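Local coordinates for protein beta-glucuronidase (PDB 6XXW) that probably hydrolyses beta-D-glucuronides as a family 2 glycoside hydrolase, releasing glucuronic acid from its conjugates, at residues Ser27-Val32 and Asn272-Arg277; Lys324-Leu329 and Phe350-Tyr355; Thr450-Thr455 and Tyr494-Lys499. One frame throughout, in Å; residues are numbered along the deposited sequence. Where two conformers were deposited one is given.

Contact 1: Ser27-Val32 and Asn272-Arg277; sequences SETREV and NFDIYR
Thr29 sits closest to Asp274, their CA atoms 5.3 Å apart, where a type I beta turn from Ser27 to Arg30 meets the start of strand 273-280. Ser27 N bonds to Arg30 O, and Ser27 OG accepts from Thr29 N in an ST turn. With OG placed between its own N and carbonyl carbon (chi1 77°), Ser27 also donates to Ile275 O, at 2.9 Å.

Two salt bridges leave the turn on different sides of the strand. Arg30 takes Asp274 side-on: NE reaches OD1 at 2.9 Å and NH2 reaches OD2 at 2.7 Å, both nearly straight and along syn lone pairs, with guanidinium and carboxylate planes only 6° apart. The anti lone pair of Asp274 OD1 receives Thr29 OG1 at 2.7 Å. Arg277 instead grips Glu28 end-on, NH1 to OE1 at 2.8 Å and NH2 to OE2 at 2.7 Å, the two planes turned 32° apart. Ile275 CG2, on the same strand, lies over the rim of one guanidinium face, and Thr29 CG2 rests 3.5 Å from Phe273 CD2.

Glu264 on strand 257-268 takes Arg277 NE, while Ile196 binds both Arg30 NH2 and Asp274 OD2. The buried Asp274 carboxylate, fixed in rotation by several donors, is likely to stay ionised and ties the turn ahead of strand 32-43 to the beta domain of strands 257-268 and 273-280, probably the immunoglobulin-like domain of family 2 enzymes.

Contact 2: Lys324-Leu329 and Phe350-Tyr355; sequences KDFNLL and FLADQY
Phe326 and Tyr355 hold together two helices that run in roughly the same direction, their local axes 10.8 Å apart and inclined at 33°. The two rings lie near parallel (planes 25° apart) but are slid past each other, centroids 5.2 Å apart, and barely overlap. Tyr355 CG stands anti to its carbonyl carbon, which lays the ring under Phe326 CB in a CH-pi contact 3.5 Å from the centroid and almost on the ring normal.

Aliphatic packing comes next. Leu351 CB covers one face of the Phe326 ring, 3.9 Å from its centroid, and Ala352 CB meets Phe326 CE1 at 3.8 Å.

A single polar link spans the pair: Tyr355 OH donates to Asn327 OD1 at 2.6 Å, approaching from above the carbonyl plane, with amide and ring 60° apart. A leucine in place of Tyr355 would probably leave Asn327 OD1 without this donor and take the aromatic face from beneath Phe326 CB.

Helices 319-332 and 346-355 are neighbours on the outside of the TIM barrel. Phe326 also packs on Phe337 of strand 336-338, which lies between the two helices in sequence, while Asn327 ND2 bonds to Ile61 of a second subunit.

Contact 3: Thr450-Thr455 and Tyr494-Lys499; sequences TKASET and YELYRK
Leu496 and Tyr497, in the last turn of helix 482-497, reach across to the loop 450-455, with the CA atoms of Leu496 and Ser453 7.6 Å apart. Leu496 comes first and makes the apolar part of the contact. Its CD1 methyl lies 4.1 Å from Ala452 CB and 3.9 Å from Ser453 CA, resting against the backbone of the loop. The CB of the same leucine sits over the centre of the Tyr497 ring, 3.6 Å above its plane, so the two neighbouring side chains pack on each other as they extend toward the loop.

Tyr497 supplies the polar link. With CG anti to its carbonyl carbon (chi1 -54°), the ring extends to the loop and its OH donates to the O of Ala452 at 2.6 Å. The acceptor lies at the ring edge, near the ring plane; the hydroxyl stands 21° from the plane of the Ala452 carbonyl, with a C=O...O angle of 158°. Thr455 CG2 approaches the same hydroxyl at 3.6 Å. A water donates to the O of Thr455 at 2.8 Å and, more weakly, to Tyr497 OH, so that one phenol oxygen joins two points of the loop. Beyond Tyr497, Arg498 has positive phi and the chain leaves the helix, its N still bonded to the O of Tyr494.

The loop is itself folded back on the O of Lys451, which accepts from the N atoms of both Glu454 and Thr455. The contact lies in the TIM barrel domain, where the loop leaving strand 444-448 leans on the C-terminal end of helix 482-497. Trp493 of that helix touches Ala452 and Thr455, Glu448 binds Thr455 OG1, and Tyr497 packs on Ile464 of strand 463-467.

In the fold
From the N terminus, contact 1 closes first and spans the longest loop: some 240 residues, just over half of them in strands, run out from 27-32 and return at 272-277, bringing the turn ahead of strand 32-43 against strand 273-280. Contacts 2 and 3 follow in series, neither nested nor crossed, and both belong to the TIM barrel. Contact 2 joins successive barrel helices over a loop of about 20 residues; contact 3 closes one of about 38, from beyond strand 444-448 to the end of helix 482-497. Contacts 1 and 2 approach within about 6 Å (nearest atoms) and both touch the second subunit, whereas contact 3, its centre about 50 Å from that of contact 1, touches no other chain.

Contact 1: Ser27-Val32 and Asn272-Arg277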
loop_
_atom_site.group_PDB
_atom_site.type_symbol
_atom_site.label_atom_id
_atom_site.label_comp_id
_atom_site.label_asym_id
_atom_site.label_seq_id
_atom_site.Cartn_x
_atom_site.Cartn_y
_atom_site.Cartn_z
ATOM N N SER A 27 -28.342 39.802 -1.392
ATOM C CA SER A 27 -28.658 40.833 -0.415
ATOM C C SER A 27 -30.132 41.202 -0.560
ATOM O O SER A 27 -30.870 40.604 -1.351
ATOM C CB SER A 27 -27.763 42.066 -0.598
ATOM O OG SER A 27 -28.201 42.830 -1.712
ATOM N N GLU A 28 -30.552 42.208 0.214
ATOM C CA GLU A 28 -31.874 42.798 0.041
ATOM C C GLU A 28 -32.138 43.217 -1.400
ATOM O O GLU A 28 -33.299 43.354 -1.798
ATOM C CB GLU A 28 -32.024 44.020 0.964
ATOM C CG GLU A 28 -31.910 43.709 2.450
ATOM C CD GLU A 28 -30.485 43.771 2.986
ATOM O OE1 GLU A 28 -29.536 43.502 2.217
ATOM O OE2 GLU A 28 -30.312 44.083 4.183
ATOM N N THR A 29 -31.093 43.449 -2.190
ATOM C CA THR A 29 -31.264 44.002 -3.522
ATOM C C THR A 29 -30.698 43.121 -4.628
ATOM O O THR A 29 -30.722 43.528 -5.798
ATOM C CB THR A 29 -30.624 45.396 -3.582
ATOM O OG1 THR A 29 -29.198 45.278 -3.485
ATOM C CG2 THR A 29 -31.117 46.235 -2.411
ATOM N N ARG A 30 -30.196 41.928 -4.304
ATOM C CA ARG A 30 -29.550 41.076 -5.298
ATOM C C ARG A 30 -29.930 39.618 -5.075
ATOM O O ARG A 30 -29.850 39.124 -3.950
ATOM C CB ARG A 30 -28.028 41.221 -5.233
ATOM C CG ARG A 30 -27.523 42.651 -5.390
ATOM C CD ARG A 30 -26.018 42.698 -5.384
ATOM N NE ARG A 30 -25.533 44.007 -5.814
ATOM C CZ ARG A 30 -24.386 44.199 -6.449
ATOM N NH1 ARG A 30 -23.601 43.161 -6.727
ATOM N NH2 ARG A 30 -24.027 45.425 -6.787
ATOM N N GLU A 31 -30.322 38.939 -6.149
ATOM C CA GLU A 31 -30.568 37.503 -6.154
ATOM C C GLU A 31 -29.403 36.783 -6.813
ATOM O O GLU A 31 -28.745 37.325 -7.705
ATOM C CB GLU A 31 -31.861 37.170 -6.905
ATOM C CG GLU A 31 -33.119 37.386 -6.098
ATOM C CD GLU A 31 -34.368 37.004 -6.872
ATOM O OE1 GLU A 31 -35.180 37.907 -7.183
ATOM O OE2 GLU A 31 -34.530 35.799 -7.175
ATOM N N VAL A 32 -29.146 35.555 -6.363
ATOM C CA VAL A 32 -28.111 34.707 -6.935
ATOM C C VAL A 32 -28.726 33.341 -7.210
ATOM O O VAL A 32 -29.371 32.763 -6.330
ATOM C CB VAL A 32 -26.888 34.571 -6.002
ATOM C CG1 VAL A 32 -25.871 33.612 -6.612
ATOM C CG2 VAL A 32 -26.256 35.936 -5.731
ATOM N N ASN A 272 -33.048 53.774 -7.673
ATOM C CA ASN A 272 -32.235 52.585 -7.467
ATOM C C ASN A 272 -31.743 52.508 -6.033
ATOM O O ASN A 272 -31.408 53.524 -5.412
ATOM C CB ASN A 272 -31.049 52.548 -8.426
ATOM C CG ASN A 272 -31.480 52.399 -9.861
ATOM O OD1 ASN A 272 -31.574 51.286 -10.384
ATOM N ND2 ASN A 272 -31.778 53.524 -10.506
ATOM N N PHE A 273 -31.694 51.279 -5.530
ATOM C CA PHE A 273 -31.313 50.950 -4.167
ATOM C C PHE A 273 -30.492 49.675 -4.261
ATOM O O PHE A 273 -30.936 48.715 -4.892
ATOM C CB PHE A 273 -32.573 50.768 -3.313
ATOM C CG PHE A 273 -32.331 50.231 -1.929
ATOM C CD1 PHE A 273 -31.499 50.887 -1.045
ATOM C CD2 PHE A 273 -33.004 49.095 -1.493
ATOM C CE1 PHE A 273 -31.299 50.394 0.234
ATOM C CE2 PHE A 273 -32.813 48.595 -0.216
ATOM C CZ PHE A 273 -31.961 49.249 0.651
ATOM N N ASP A 274 -29.291 49.668 -3.682
ATOM C CA ASP A 274 -28.414 48.505 -3.811
ATOM C C ASP A 274 -27.592 48.346 -2.541
ATOM O O ASP A 274 -27.098 49.331 -1.989
ATOM C CB ASP A 274 -27.498 48.647 -5.045
ATOM C CG ASP A 274 -26.774 47.340 -5.421
ATOM O OD1 ASP A 274 -27.306 46.231 -5.151
ATOM O OD2 ASP A 274 -25.674 47.434 -6.019
ATOM N N ILE A 275 -27.434 47.102 -2.086
ATOM C CA ILE A 275 -26.633 46.813 -0.906
ATOM C C ILE A 275 -25.637 45.703 -1.235
ATOM O O ILE A 275 -26.013 44.669 -1.795
ATOM C CB ILE A 275 -27.508 46.412 0.298
ATOM C CG1 ILE A 275 -28.459 47.555 0.669
ATOM C CG2 ILE A 275 -26.635 46.028 1.482
ATOM C CD1 ILE A 275 -29.391 47.219 1.807
ATOM N N TYR A 276 -24.375 45.920 -0.885
ATOM C CA TYR A 276 -23.350 44.886 -0.981
ATOM C C TYR A 276 -22.565 44.878 0.317
ATOM O O TYR A 276 -22.238 45.942 0.856
ATOM C CB TYR A 276 -22.405 45.121 -2.171
ATOM C CG TYR A 276 -21.517 43.927 -2.522
ATOM C CD1 TYR A 276 -21.939 42.960 -3.420
ATOM C CD2 TYR A 276 -20.262 43.781 -1.950
ATOM C CE1 TYR A 276 -21.124 41.865 -3.744
ATOM C CE2 TYR A 276 -19.441 42.701 -2.262
ATOM C CZ TYR A 276 -19.883 41.749 -3.165
ATOM O OH TYR A 276 -19.090 40.672 -3.475
ATOM N N ARG A 277 -22.253 43.675 0.810
ATOM C CA ARG A 277 -21.541 43.503 2.069
ATOM C C ARG A 277 -20.323 42.616 1.861
ATOM O O ARG A 277 -20.364 41.671 1.064
ATOM C CB ARG A 277 -22.441 42.874 3.156
ATOM C CG ARG A 277 -23.682 43.669 3.481
ATOM C CD ARG A 277 -24.471 43.026 4.614
ATOM N NE ARG A 277 -25.591 43.872 4.995
ATOM C CZ ARG A 277 -26.789 43.826 4.430
ATOM N NH1 ARG A 277 -27.036 42.953 3.460
ATOM N NH2 ARG A 277 -27.743 44.652 4.844
#

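Contact 2: Lys324-Leu329 and Phe350-Tyr355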
loop_
_atom_site.group_PDB
_atom_site.type_symbol
_atom_site.label_atom_id
_atom_site.label_comp_id
_atom_site.label_asym_id
_atom_site.label_seq_id
_atom_site.Cartn_x
_atom_site.Cartn_y
_atom_site.Cartn_z
ATOM N N LYS A 324 -11.910 21.047 4.798
ATOM C CA LYS A 324 -10.972 20.033 5.282
ATOM C C LYS A 324 -9.530 20.536 5.222
ATOM O O LYS A 324 -8.756 20.356 6.171
ATOM C CB LYS A 324 -11.118 18.754 4.463
ATOM C CG LYS A 324 -10.166 17.654 4.899
ATOM C CD LYS A 324 -10.377 17.305 6.370
ATOM C CE LYS A 324 -9.858 15.899 6.680
ATOM N NZ LYS A 324 -10.243 15.443 8.057
ATOM N N ASP A 325 -9.158 21.189 4.120
ATOM C CA ASP A 325 -7.773 21.623 3.955
ATOM C C ASP A 325 -7.417 22.690 4.985
ATOM O O ASP A 325 -6.318 22.677 5.551
ATOM C CB ASP A 325 -7.550 22.158 2.535
ATOM C CG ASP A 325 -7.370 21.048 1.486
ATOM O OD1 ASP A 325 -7.403 19.843 1.837
ATOM O OD2 ASP A 325 -7.189 21.390 0.289
ATOM N N PHE A 326 -8.337 23.627 5.247
ATOM C CA PHE A 326 -8.041 24.657 6.235
ATOM C C PHE A 326 -7.986 24.085 7.649
ATOM O O PHE A 326 -7.182 24.537 8.472
ATOM C CB PHE A 326 -9.062 25.797 6.130
ATOM C CG PHE A 326 -8.738 26.762 5.025
ATOM C CD1 PHE A 326 -7.792 27.758 5.214
ATOM C CD2 PHE A 326 -9.310 26.616 3.769
ATOM C CE1 PHE A 326 -7.465 28.618 4.189
ATOM C CE2 PHE A 326 -8.980 27.474 2.738
ATOM C CZ PHE A 326 -8.057 28.478 2.948
ATOM N N ASN A 327 -8.827 23.101 7.961
ATOM C CA ASN A 327 -8.725 22.473 9.279
ATOM C C ASN A 327 -7.399 21.739 9.431
ATOM O O ASN A 327 -6.802 21.730 10.518
ATOM C CB ASN A 327 -9.905 21.531 9.500
ATOM C CG ASN A 327 -11.200 22.286 9.646
ATOM O OD1 ASN A 327 -11.192 23.451 10.036
ATOM N ND2 ASN A 327 -12.310 21.653 9.302
ATOM N N LEU A 328 -6.906 21.147 8.343
ATOM C CA LEU A 328 -5.589 20.512 8.385
ATOM C C LEU A 328 -4.479 21.546 8.532
ATOM O O LEU A 328 -3.508 21.321 9.265
ATOM C CB LEU A 328 -5.373 19.667 7.129
ATOM C CG LEU A 328 -6.144 18.344 7.036
ATOM C CD1 LEU A 328 -6.055 17.757 5.603
ATOM C CD2 LEU A 328 -5.638 17.355 8.072
ATOM N N LEU A 329 -4.604 22.687 7.848
ATOM C CA LEU A 329 -3.620 23.756 8.009
ATOM C C LEU A 329 -3.529 24.200 9.464
ATOM O O LEU A 329 -2.431 24.392 10.006
ATOM C CB LEU A 329 -3.982 24.941 7.103
ATOM C CG LEU A 329 -3.705 24.809 5.594
ATOM C CD1 LEU A 329 -4.097 26.131 4.852
ATOM C CD2 LEU A 329 -2.259 24.458 5.336
ATOM N N PHE A 350 -11.783 33.644 0.690
ATOM C CA PHE A 350 -12.710 33.978 1.772
ATOM C C PHE A 350 -12.472 33.086 2.981
ATOM O O PHE A 350 -12.542 33.547 4.128
ATOM C CB PHE A 350 -14.161 33.858 1.308
ATOM C CG PHE A 350 -14.632 35.017 0.482
ATOM C CD1 PHE A 350 -14.906 36.245 1.072
ATOM C CD2 PHE A 350 -14.791 34.885 -0.891
ATOM C CE1 PHE A 350 -15.337 37.325 0.302
ATOM C CE2 PHE A 350 -15.212 35.959 -1.663
ATOM C CZ PHE A 350 -15.485 37.178 -1.062
ATOM N N LEU A 351 -12.176 31.802 2.743
ATOM C CA LEU A 351 -11.841 30.906 3.843
ATOM C C LEU A 351 -10.516 31.295 4.491
ATOM O O LEU A 351 -10.396 31.279 5.721
ATOM C CB LEU A 351 -11.803 29.458 3.348
ATOM C CG LEU A 351 -13.154 28.840 2.968
ATOM C CD1 LEU A 351 -12.953 27.437 2.372
ATOM C CD2 LEU A 351 -14.035 28.785 4.211
ATOM N N ALA A 352 -9.505 31.653 3.690
ATOM C CA ALA A 352 -8.251 32.076 4.301
ATOM C C ALA A 352 -8.464 33.314 5.170
ATOM O O ALA A 352 -7.850 33.438 6.242
ATOM C CB ALA A 352 -7.190 32.314 3.235
ATOM N N ASP A 353 -9.371 34.214 4.747
ATOM C CA ASP A 353 -9.757 35.360 5.576
ATOM C C ASP A 353 -10.341 34.903 6.913
ATOM O O ASP A 353 -10.023 35.465 7.970
ATOM C CB ASP A 353 -10.795 36.244 4.857
ATOM C CG ASP A 353 -10.285 36.892 3.550
ATOM O OD1 ASP A 353 -9.048 36.970 3.286
ATOM O OD2 ASP A 353 -11.168 37.360 2.775
ATOM N N GLN A 354 -11.238 33.910 6.877
ATOM C CA GLN A 354 -11.893 33.425 8.096
ATOM C C GLN A 354 -10.924 32.701 9.019
ATOM O O GLN A 354 -11.018 32.819 10.249
ATOM C CB GLN A 354 -13.050 32.497 7.732
ATOM C CG GLN A 354 -14.185 33.199 6.975
ATOM C CD GLN A 354 -15.068 33.986 7.900
ATOM O OE1 GLN A 354 -15.208 33.633 9.076
ATOM N NE2 GLN A 354 -15.674 35.066 7.387
ATOM N N TYR A 355 -10.013 31.915 8.452
ATOM C CA TYR A 355 -9.127 31.085 9.252
ATOM C C TYR A 355 -7.850 31.806 9.673
ATOM O O TYR A 355 -7.146 31.315 10.557
ATOM C CB TYR A 355 -8.752 29.821 8.464
ATOM C CG TYR A 355 -9.740 28.673 8.565
ATOM C CD1 TYR A 355 -9.554 27.656 9.500
ATOM C CD2 TYR A 355 -10.842 28.593 7.715
ATOM C CE1 TYR A 355 -10.447 26.597 9.599
ATOM C CE2 TYR A 355 -11.742 27.531 7.797
ATOM C CZ TYR A 355 -11.539 26.538 8.752
ATOM O OH TYR A 355 -12.416 25.475 8.859
#

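Contact 3: Thr450-Thr455 and Tyr494-Lys499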
loop_
_atom_site.group_PDB
_atom_site.type_symbol
_atom_site.label_atom_id
_atom_site.label_comp_id
_atom_site.label_asym_id
_atom_site.label_seq_id
_atom_site.Cartn_x
_atom_site.Cartn_y
_atom_site.Cartn_z
ATOM N N THR A 450 16.324 29.079 -10.705
ATOM C CA THR A 450 17.600 29.537 -11.250
ATOM C C THR A 450 18.635 29.686 -10.135
ATOM O O THR A 450 18.296 29.889 -8.965
ATOM C CB THR A 450 17.394 30.893 -11.966
ATOM O OG1 THR A 450 16.405 30.757 -12.995
ATOM C CG2 THR A 450 18.676 31.437 -12.620
ATOM N N LYS A 451 19.908 29.577 -10.509
ATOM C CA LYS A 451 20.999 29.869 -9.589
ATOM C C LYS A 451 21.000 31.350 -9.213
ATOM O O LYS A 451 20.655 32.217 -10.021
ATOM C CB LYS A 451 22.335 29.460 -10.223
ATOM C CG LYS A 451 23.565 30.069 -9.575
ATOM C CD LYS A 451 24.257 29.097 -8.630
ATOM C CE LYS A 451 25.312 29.821 -7.814
ATOM N NZ LYS A 451 24.985 31.276 -7.698
ATOM N N ALA A 452 21.382 31.634 -7.961
ATOM C CA ALA A 452 21.338 33.007 -7.451
ATOM C C ALA A 452 22.100 33.983 -8.346
ATOM O O ALA A 452 21.609 35.074 -8.664
ATOM C CB ALA A 452 21.902 33.051 -6.032
ATOM N N SER A 453 23.307 33.599 -8.767
ATOM C CA SER A 453 24.135 34.497 -9.556
ATOM C C SER A 453 23.682 34.592 -11.004
ATOM O O SER A 453 24.197 35.444 -11.737
ATOM C CB SER A 453 25.599 34.046 -9.501
ATOM O OG SER A 453 25.759 32.774 -10.102
ATOM N N GLU A 454 22.734 33.756 -11.439
ATOM C CA GLU A 454 22.315 33.779 -12.833
ATOM C C GLU A 454 20.993 34.491 -13.075
ATOM O O GLU A 454 20.769 34.953 -14.200
ATOM C CB GLU A 454 22.224 32.355 -13.389
ATOM C CG GLU A 454 23.484 31.532 -13.133
ATOM C CD GLU A 454 23.584 30.316 -14.036
ATOM O OE1 GLU A 454 22.566 29.610 -14.214
ATOM O OE2 GLU A 454 24.688 30.053 -14.557
ATOM N N THR A 455 20.109 34.597 -12.080
ATOM C CA THR A 455 18.816 35.212 -12.356
ATOM C C THR A 455 18.991 36.704 -12.632
ATOM O O THR A 455 19.693 37.409 -11.905
ATOM C CB THR A 455 17.807 35.002 -11.218
ATOM O OG1 THR A 455 16.676 35.854 -11.449
ATOM C CG2 THR A 455 18.407 35.303 -9.832
ATOM N N TYR A 494 21.411 36.011 -0.169
ATOM C CA TYR A 494 21.309 37.195 0.673
ATOM C C TYR A 494 22.432 38.179 0.379
ATOM O O TYR A 494 22.214 39.396 0.392
ATOM C CB TYR A 494 21.321 36.836 2.155
ATOM C CG TYR A 494 21.040 38.067 2.984
ATOM C CD1 TYR A 494 19.811 38.713 2.892
ATOM C CD2 TYR A 494 22.012 38.614 3.813
ATOM C CE1 TYR A 494 19.546 39.860 3.619
ATOM C CE2 TYR A 494 21.755 39.754 4.556
ATOM C CZ TYR A 494 20.520 40.373 4.449
ATOM O OH TYR A 494 20.250 41.507 5.178
ATOM N N GLU A 495 23.633 37.663 0.123
ATOM C CA GLU A 495 24.778 38.520 -0.169
ATOM C C GLU A 495 24.566 39.308 -1.457
ATOM O O GLU A 495 24.983 40.469 -1.556
ATOM C CB GLU A 495 26.043 37.663 -0.253
ATOM C CG GLU A 495 27.300 38.377 -0.750
ATOM C CD GLU A 495 27.668 39.603 0.083
ATOM O OE1 GLU A 495 28.101 40.618 -0.508
ATOM O OE2 GLU A 495 27.532 39.552 1.325
ATOM N N LEU A 496 23.914 38.701 -2.453
ATOM C CA LEU A 496 23.696 39.395 -3.717
ATOM C C LEU A 496 22.538 40.384 -3.648
ATOM O O LEU A 496 22.595 41.440 -4.286
ATOM C CB LEU A 496 23.437 38.393 -4.843
ATOM C CG LEU A 496 24.649 37.546 -5.242
ATOM C CD1 LEU A 496 24.243 36.429 -6.201
ATOM C CD2 LEU A 496 25.721 38.434 -5.847
ATOM N N TYR A 497 21.464 40.062 -2.922
ATOM C CA TYR A 497 20.232 40.838 -3.037
ATOM C C TYR A 497 19.767 41.512 -1.752
ATOM O O TYR A 497 18.966 42.450 -1.834
ATOM C CB TYR A 497 19.105 39.949 -3.594
ATOM C CG TYR A 497 19.540 39.296 -4.884
ATOM C CD1 TYR A 497 19.901 40.071 -5.979
ATOM C CD2 TYR A 497 19.645 37.912 -4.996
ATOM C CE1 TYR A 497 20.333 39.497 -7.150
ATOM C CE2 TYR A 497 20.072 37.322 -6.168
ATOM C CZ TYR A 497 20.422 38.123 -7.244
ATOM O OH TYR A 497 20.862 37.558 -8.415
ATOM N N ARG A 498 20.242 41.078 -0.584
ATOM C CA ARG A 498 19.968 41.761 0.690
ATOM C C ARG A 498 18.471 41.934 0.942
ATOM O O ARG A 498 18.024 42.977 1.417
ATOM C CB ARG A 498 20.685 43.113 0.759
ATOM C CG ARG A 498 22.204 42.991 0.733
ATOM N N LYS A 499 17.695 40.904 0.630
ATOM C CA LYS A 499 16.251 40.891 0.799
ATOM C C LYS A 499 15.869 39.718 1.691
ATOM O O LYS A 499 16.637 38.758 1.815
ATOM C CB LYS A 499 15.547 40.755 -0.560
ATOM C CG LYS A 499 15.791 41.898 -1.545
ATOM C CD LYS A 499 15.200 41.562 -2.908
ATOM C CE LYS A 499 15.753 42.480 -4.007
ATOM N NZ LYS A 499 15.535 43.915 -3.696
HETATM O O HOH W 1 18.665 39.095 -9.989
#